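Local coordinates for protein vanadium-dependent haloperoxidase (PDB 4CIT) that probably uses a bound vanadate ion and hydrogen peroxide to oxidise iodide, as a bacterial vanadium-dependent iodoperoxidase, at residues G164-K169 with K208-V213; Q174-P179 with P204-I209; T102-N107 with F149-A154. All blocks are in the same frame, centred on the assembly; numbering follows the deposited sequence.

The three contacts show how one long helix and the segments after it are fastened at successive points. Interaction 3 ties the loop 102-107 to the early part of helix 146-167, and interaction 1 lies at the end of that same helix, the two centres about 28 Å apart. Interaction 2 follows through helix 172-175; its centre is about 13 Å from that of interaction 1, and the two share K208 and I209. Interaction 2 also comes near the active site, since the side chain of W206 is about 12 Å from bound vanadate. Interaction 3 is remote from interaction 2, with centres about 39 Å apart.

Interaction 1 (G164-K169 with K208-V213); sequences GEWMNK and KIRPFV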
# COMPACT_ATOMS: atom_id res chain seq x y z
N GLY A 164 -1.41 17.16 -9.55
CA GLY A 164 0.04 17.38 -9.28
C GLY A 164 0.33 18.58 -8.36
O GLY A 164 1.16 18.50 -7.47
N GLU A 165 -0.40 19.68 -8.54
CA GLU A 165 -0.22 20.82 -7.71
C GLU A 165 -0.54 20.48 -6.24
O GLU A 165 0.16 20.96 -5.38
CB GLU A 165 -1.06 22.02 -8.13
CG GLU A 165 -0.52 22.60 -9.41
CD GLU A 165 -1.40 23.75 -9.95
OE1 GLU A 165 -2.15 24.39 -9.17
OE2 GLU A 165 -1.30 24.02 -11.18
N TRP A 166 -1.63 19.73 -6.03
CA TRP A 166 -2.07 19.33 -4.70
C TRP A 166 -1.06 18.33 -4.11
O TRP A 166 -0.70 18.48 -2.90
CB TRP A 166 -3.44 18.67 -4.82
CG TRP A 166 -3.93 17.95 -3.63
CD1 TRP A 166 -4.25 18.47 -2.41
CD2 TRP A 166 -4.37 16.63 -3.65
NE1 TRP A 166 -4.78 17.51 -1.63
CE2 TRP A 166 -4.87 16.35 -2.35
CE3 TRP A 166 -4.36 15.63 -4.65
CZ2 TRP A 166 -5.38 15.14 -2.01
CZ3 TRP A 166 -4.86 14.39 -4.29
CH2 TRP A 166 -5.45 14.19 -2.98
N MET A 167 -0.60 17.36 -4.90
CA MET A 167 0.34 16.32 -4.38
C MET A 167 1.65 16.98 -3.95
O MET A 167 2.31 16.58 -2.98
CB MET A 167 0.59 15.36 -5.56
CG MET A 167 1.72 14.40 -5.56
SD MET A 167 1.56 13.46 -7.18
CE MET A 167 2.78 14.33 -8.22
N ASN A 168 2.04 18.04 -4.65
CA ASN A 168 3.25 18.73 -4.34
C ASN A 168 3.19 19.65 -3.11
O ASN A 168 4.20 20.29 -2.79
CB ASN A 168 3.78 19.56 -5.53
CG ASN A 168 4.37 18.66 -6.65
OD1 ASN A 168 4.83 17.57 -6.45
ND2 ASN A 168 4.31 19.16 -7.83
N LYS A 169 2.04 19.73 -2.43
CA LYS A 169 1.90 20.45 -1.21
C LYS A 169 1.78 19.51 0.03
O LYS A 169 1.40 19.95 1.08
CB LYS A 169 0.66 21.32 -1.31
CG LYS A 169 0.82 22.49 -2.30
CD LYS A 169 -0.51 23.20 -2.38
CE LYS A 169 -0.64 24.20 -3.52
NZ LYS A 169 0.48 25.20 -3.37
N LYS A 208 5.08 13.20 9.08
CA LYS A 208 4.95 14.62 8.69
C LYS A 208 4.38 14.81 7.29
O LYS A 208 4.23 15.95 6.86
CB LYS A 208 6.29 15.30 8.78
CG LYS A 208 6.89 15.24 10.14
CD LYS A 208 6.15 15.99 11.16
CE LYS A 208 6.89 15.93 12.52
NZ LYS A 208 5.95 15.47 13.60
N ILE A 209 4.01 13.72 6.63
CA ILE A 209 3.35 13.78 5.30
C ILE A 209 1.87 14.13 5.57
O ILE A 209 1.26 13.64 6.52
CB ILE A 209 3.45 12.40 4.62
CG1 ILE A 209 4.95 11.97 4.43
CG2 ILE A 209 2.68 12.48 3.29
CD1 ILE A 209 5.71 12.90 3.53
N ARG A 210 1.27 14.95 4.73
CA ARG A 210 -0.16 15.20 4.79
C ARG A 210 -0.98 13.96 4.62
O ARG A 210 -0.93 13.33 3.56
CB ARG A 210 -0.52 16.18 3.69
CG ARG A 210 -1.99 16.69 3.73
CD ARG A 210 -2.36 17.48 2.53
NE ARG A 210 -2.15 16.72 1.28
CZ ARG A 210 -1.88 17.23 0.10
NH1 ARG A 210 -1.80 18.53 -0.09
NH2 ARG A 210 -1.79 16.45 -0.92
N PRO A 211 -1.79 13.58 5.62
CA PRO A 211 -2.66 12.45 5.35
C PRO A 211 -3.81 12.79 4.38
O PRO A 211 -4.18 13.98 4.21
CB PRO A 211 -3.25 12.12 6.72
CG PRO A 211 -2.67 13.05 7.69
CD PRO A 211 -1.99 14.16 6.94
N PHE A 212 -4.31 11.80 3.67
CA PHE A 212 -5.50 12.02 2.80
C PHE A 212 -6.80 12.23 3.52
O PHE A 212 -7.59 13.11 3.14
CB PHE A 212 -5.65 10.81 1.85
CG PHE A 212 -4.62 10.74 0.78
CD1 PHE A 212 -4.67 11.61 -0.33
CD2 PHE A 212 -3.56 9.86 0.84
CE1 PHE A 212 -3.72 11.49 -1.34
CE2 PHE A 212 -2.56 9.81 -0.15
CZ PHE A 212 -2.71 10.58 -1.30
N VAL A 213 -7.08 11.41 4.54
CA VAL A 213 -8.40 11.36 5.22
C VAL A 213 -8.30 11.63 6.74
O VAL A 213 -9.22 12.18 7.41
CB VAL A 213 -9.03 9.93 5.03
CG1 VAL A 213 -10.46 9.92 5.45
CG2 VAL A 213 -8.92 9.41 3.60
O HOH W 1 -1.09 20.98 1.99
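R210 and W166 meet in two ways at once, through a flat stack and through a forked hydrogen bond. The guanidinium lies over one face of the indole, the planes 15° apart, and its CZ stands 3.8 Å from the centroid of the W166 five-membered ring, a cation-pi contact. NH1 and NH2 of the same R210 both turn end-on to the backbone O of W166, each at 3.0 Å. Neither bond is straight, as expected when two nitrogens converge on one atom; NH2 approaches from above the carbonyl plane, whereas NH1 is tilted less from it. This oxygen also accepts from K169 N, so three donors hold a carbonyl at the end of the helix. Beside the stack, W166 CH2 reaches CE1 of F212 at 3.6 Å, at the edge of the phenyl ring, and the two rings lie oblique to each other.

Further out, a water accepts from R210 NH1 and donates to the backbone O of K169, at 2.8 Å from that oxygen. The R210 chain runs extended until it bends at chi3 (57°), a turn that lays the guanidinium along the indole. Although W166 NE1 and R210 NH2 are close, both are donors; the indole N-H is spent on the backbone O of N92. Y68 meets the W166 ring edge-to-face and also approaches F212.

The contact thus joins the C-terminal end of helix 146-167 to the loop 208-213, with helix 59-80 packed against both aromatic rings and helix 307-335 against F212.

Interaction 2 (Q174-P179 with P204-I209); sequences QTRTMP and PHWNKI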
# COMPACT_ATOMS: atom_id res chain seq x y z
N GLN A 174 9.73 18.34 1.32
CA GLN A 174 10.39 18.96 2.46
C GLN A 174 10.98 17.94 3.36
O GLN A 174 12.01 18.20 3.97
CB GLN A 174 9.46 19.84 3.26
CG GLN A 174 9.12 21.12 2.53
CD GLN A 174 8.04 20.99 1.48
OE1 GLN A 174 7.47 19.91 1.23
NE2 GLN A 174 7.83 22.09 0.78
N THR A 175 10.34 16.78 3.51
CA THR A 175 10.92 15.77 4.39
C THR A 175 12.13 15.05 3.79
O THR A 175 12.84 14.36 4.51
CB THR A 175 9.87 14.69 4.80
OG1 THR A 175 9.38 14.09 3.60
CG2 THR A 175 8.80 15.23 5.69
N ARG A 176 12.43 15.23 2.51
CA ARG A 176 13.60 14.59 1.89
C ARG A 176 14.94 15.02 2.52
O ARG A 176 15.81 14.22 2.60
CB ARG A 176 13.68 14.84 0.36
CG ARG A 176 12.48 14.43 -0.44
CD ARG A 176 12.25 12.90 -0.32
NE ARG A 176 11.34 12.69 0.83
CZ ARG A 176 11.22 11.58 1.55
NH1 ARG A 176 11.93 10.51 1.22
NH2 ARG A 176 10.37 11.55 2.61
N THR A 177 15.02 16.25 2.98
CA THR A 177 16.26 16.80 3.54
C THR A 177 16.10 17.18 4.99
O THR A 177 16.89 17.98 5.53
CB THR A 177 16.69 18.04 2.75
OG1 THR A 177 15.60 19.00 2.73
CG2 THR A 177 17.03 17.65 1.34
N MET A 178 15.14 16.56 5.67
CA MET A 178 15.01 16.77 7.11
C MET A 178 16.18 16.10 7.83
O MET A 178 16.56 15.02 7.44
CB MET A 178 13.67 16.25 7.60
CG MET A 178 12.66 17.34 7.77
SD MET A 178 11.01 16.75 8.27
CE MET A 178 10.08 18.06 7.42
N PRO A 179 16.79 16.77 8.84
CA PRO A 179 17.91 16.12 9.54
C PRO A 179 17.51 14.83 10.23
O PRO A 179 16.38 14.68 10.74
CB PRO A 179 18.32 17.15 10.60
CG PRO A 179 17.07 17.94 10.87
CD PRO A 179 16.32 17.98 9.55
N PRO A 204 11.83 8.23 9.07
CA PRO A 204 11.55 8.63 10.44
C PRO A 204 10.47 9.68 10.52
O PRO A 204 9.76 9.82 11.53
CB PRO A 204 12.93 9.05 10.96
CG PRO A 204 13.72 9.42 9.66
CD PRO A 204 13.26 8.41 8.68
N HIS A 205 10.41 10.51 9.48
CA HIS A 205 9.42 11.58 9.38
C HIS A 205 8.26 11.32 8.49
O HIS A 205 7.61 12.27 8.06
CB HIS A 205 10.13 12.93 8.93
CG HIS A 205 11.27 13.28 9.85
ND1 HIS A 205 11.06 13.59 11.17
CD2 HIS A 205 12.61 13.28 9.67
CE1 HIS A 205 12.23 13.85 11.75
NE2 HIS A 205 13.18 13.70 10.85
N TRP A 206 7.89 10.07 8.25
CA TRP A 206 6.70 9.81 7.43
C TRP A 206 5.47 10.35 8.10
O TRP A 206 4.53 10.75 7.39
CB TRP A 206 6.55 8.33 7.12
CG TRP A 206 5.76 8.04 5.93
CD1 TRP A 206 4.51 7.50 5.87
CD2 TRP A 206 6.10 8.43 4.60
NE1 TRP A 206 4.06 7.47 4.54
CE2 TRP A 206 5.02 8.09 3.76
CE3 TRP A 206 7.24 9.10 4.03
CZ2 TRP A 206 5.06 8.32 2.39
CZ3 TRP A 206 7.26 9.35 2.68
CH2 TRP A 206 6.16 9.01 1.88
N ASN A 207 5.46 10.51 9.46
CA ASN A 207 4.37 11.14 10.13
C ASN A 207 4.17 12.61 9.85
O ASN A 207 3.20 13.19 10.34
CB ASN A 207 4.37 10.81 11.61
CG ASN A 207 5.45 11.44 12.35
OD1 ASN A 207 6.40 12.00 11.75
ND2 ASN A 207 5.38 11.34 13.71
N LYS A 208 5.08 13.20 9.08
CA LYS A 208 4.95 14.62 8.69
C LYS A 208 4.38 14.81 7.29
O LYS A 208 4.23 15.95 6.86
CB LYS A 208 6.29 15.30 8.78
CG LYS A 208 6.89 15.24 10.14
CD LYS A 208 6.15 15.99 11.16
CE LYS A 208 6.89 15.93 12.52
NZ LYS A 208 5.95 15.47 13.60
N ILE A 209 4.01 13.72 6.63
CA ILE A 209 3.35 13.78 5.30
C ILE A 209 1.87 14.13 5.57
O ILE A 209 1.26 13.64 6.52
CB ILE A 209 3.45 12.40 4.62
CG1 ILE A 209 4.95 11.97 4.43
CG2 ILE A 209 2.68 12.48 3.29
CD1 ILE A 209 5.71 12.90 3.53
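H205 sets its CG opposite its own carbonyl carbon (chi1 -55°), and M178, with an unusual chi1 of -100° followed by an extended chi2, carries its sulfur over the imidazole. The two side chains consequently meet in a sulfur-aromatic contact: M178 SD lies 4.1 Å from the centroid of the H205 ring, over its face and 23° off the normal. CB of M178 adds a touch at CD2 of H205, 3.8 Å away. At the imidazole edge, H205 NE2 gives a weak but fairly straight hydrogen bond to the backbone O of P179, 3.3 Å long. One ring is therefore engaged both over a face and at its rim by consecutive residues of 174-179.

T175 faces the other segment with its methyl CG2, which is 4.0 Å from both CB of K208 and the backbone O of H205. Its OG1 lies 3.9 Å from CD1 of I209, accepts a hydrogen bond of 2.9 Å from R176 NH2, nearly in the guanidinium plane, and is also hydrogen-bonded to the backbone O of Y172. R176 NE goes to this same carbonyl, while NH2 approaches the edge of the W206 ring at CZ3, with guanidinium and indole almost perpendicular.

Chemically the joint is mixed. Dispersion between sulfur, methyl groups and imidazole provides much of the contact across the segments, while the weak N-H bond probably contributes direction more than strength. The charge of R176 is met by the carboxylate of E203 in a salt bridge, and its NH2 lies at the edge of the W206 ring, so no cation-pi stack is formed there.

Interaction 3 (T102-N107 with F149-A154); sequences TTKTIN and FSDSKA
N107 and S152 are joined by a short, almost linear hydrogen bond: the backbone N of N107 donates to S152 OG at 2.8 Å, with an N-H...O angle of 178°. The serine hydroxyl also bonds to the backbone O of L148, one turn earlier in the helix, so it serves both its own helix and the incoming loop. N107 itself occupies the N-cap of helix 108-123; its CG, anti to the backbone N (chi1 172°), directs OD1 to the backbone N of L110.

The ionic part is looser. K104 crosses D151 at about a right angle, its CG and CD resting against the carboxylate, and NZ makes a weak salt bridge of 3.4 Å to OD1. The bend at chi4 (-72°) swings the amine round towards that oxygen.

Water serves the other carboxylate oxygen. One molecule donates to T105 O, at 2.6 Å, and to D151 OD2; a second accepts from T105 N and donates weakly to OD2.

Van der Waals contact fills in the rest: I106 CG2 lies 3.9 Å from S152 OG, and its CG1 lies 4.3 Å from CB of D151.

Taken together, the chemistry implies a graded attachment: a direct bond at the buried serine, where the backbone of the loop enters the next helix, giving way to solvent-bridged and weak ionic links around D151.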
# COMPACT_ATOMS: atom_id res chain seq x y z
N THR A 102 -17.13 21.08 -23.07
CA THR A 102 -18.33 20.51 -23.66
C THR A 102 -18.35 20.51 -25.19
O THR A 102 -19.21 19.88 -25.79
CB THR A 102 -19.60 21.26 -23.19
OG1 THR A 102 -19.47 22.66 -23.52
CG2 THR A 102 -19.70 21.19 -21.77
N THR A 103 -17.45 21.25 -25.83
CA THR A 103 -17.40 21.33 -27.25
C THR A 103 -16.54 20.28 -27.92
O THR A 103 -16.45 20.23 -29.16
CB THR A 103 -16.94 22.76 -27.74
OG1 THR A 103 -15.57 22.97 -27.48
CG2 THR A 103 -17.77 23.83 -27.12
N LYS A 104 -15.93 19.41 -27.12
CA LYS A 104 -15.07 18.38 -27.65
C LYS A 104 -15.65 17.05 -27.27
O LYS A 104 -16.32 16.94 -26.24
CB LYS A 104 -13.70 18.53 -27.06
CG LYS A 104 -12.94 19.62 -27.79
CD LYS A 104 -11.71 19.99 -27.03
CE LYS A 104 -11.12 21.26 -27.65
NZ LYS A 104 -10.53 20.93 -28.96
N THR A 105 -15.39 16.06 -28.08
CA THR A 105 -15.79 14.65 -27.79
C THR A 105 -14.55 14.09 -27.07
O THR A 105 -13.42 14.07 -27.62
CB THR A 105 -16.12 13.86 -29.05
OG1 THR A 105 -17.32 14.42 -29.65
CG2 THR A 105 -16.45 12.43 -28.73
N ILE A 106 -14.76 13.69 -25.83
CA ILE A 106 -13.65 13.14 -25.04
C ILE A 106 -14.03 11.76 -24.55
O ILE A 106 -15.16 11.53 -24.04
CB ILE A 106 -13.46 14.08 -23.85
CG1 ILE A 106 -12.80 15.38 -24.33
CG2 ILE A 106 -12.56 13.47 -22.76
CD1 ILE A 106 -12.95 16.50 -23.34
N ASN A 107 -13.05 10.85 -24.54
CA ASN A 107 -13.30 9.50 -24.01
C ASN A 107 -12.70 9.61 -22.57
O ASN A 107 -11.47 9.77 -22.40
CB ASN A 107 -12.54 8.46 -24.82
CG ASN A 107 -12.62 7.06 -24.20
OD1 ASN A 107 -12.64 6.87 -22.96
ND2 ASN A 107 -12.75 6.06 -25.10
N PHE A 149 -8.17 10.94 -29.54
CA PHE A 149 -6.97 10.74 -28.74
C PHE A 149 -6.39 12.05 -28.28
O PHE A 149 -6.19 12.24 -27.08
CB PHE A 149 -5.90 9.96 -29.50
CG PHE A 149 -4.52 10.07 -28.91
CD1 PHE A 149 -4.22 9.43 -27.69
CD2 PHE A 149 -3.51 10.83 -29.50
CE1 PHE A 149 -2.95 9.53 -27.14
CE2 PHE A 149 -2.26 11.00 -28.88
CZ PHE A 149 -1.99 10.29 -27.75
N SER A 150 -6.23 13.00 -29.20
CA SER A 150 -5.68 14.28 -28.86
C SER A 150 -6.49 15.04 -27.76
O SER A 150 -5.92 15.60 -26.76
CB SER A 150 -5.62 15.18 -30.12
OG SER A 150 -4.97 16.39 -29.71
N ASP A 151 -7.82 15.08 -27.94
CA ASP A 151 -8.71 15.85 -27.05
C ASP A 151 -8.75 15.17 -25.70
O ASP A 151 -8.73 15.83 -24.65
CB ASP A 151 -10.13 15.95 -27.60
CG ASP A 151 -10.20 16.91 -28.87
OD1 ASP A 151 -9.32 17.75 -29.01
OD2 ASP A 151 -11.11 16.78 -29.63
N SER A 152 -8.79 13.84 -25.74
CA SER A 152 -8.84 13.06 -24.49
C SER A 152 -7.54 13.14 -23.66
O SER A 152 -7.54 13.32 -22.38
CB SER A 152 -9.26 11.61 -24.75
OG SER A 152 -10.46 11.54 -25.47
N LYS A 153 -6.42 12.98 -24.36
CA LYS A 153 -5.11 13.17 -23.71
C LYS A 153 -4.93 14.52 -23.07
O LYS A 153 -4.42 14.68 -21.94
CB LYS A 153 -3.99 12.94 -24.73
CG LYS A 153 -2.61 13.26 -24.15
CD LYS A 153 -1.45 12.92 -25.08
CE LYS A 153 -1.43 13.71 -26.30
NZ LYS A 153 -0.35 14.71 -26.05
N ALA A 154 -5.36 15.57 -23.80
CA ALA A 154 -5.27 16.92 -23.30
C ALA A 154 -6.03 17.10 -21.99
O ALA A 154 -5.53 17.78 -21.08
CB ALA A 154 -5.73 17.93 -24.36
O HOH W 2 -12.48 14.42 -30.07
O HOH W 3 -14.35 16.91 -30.60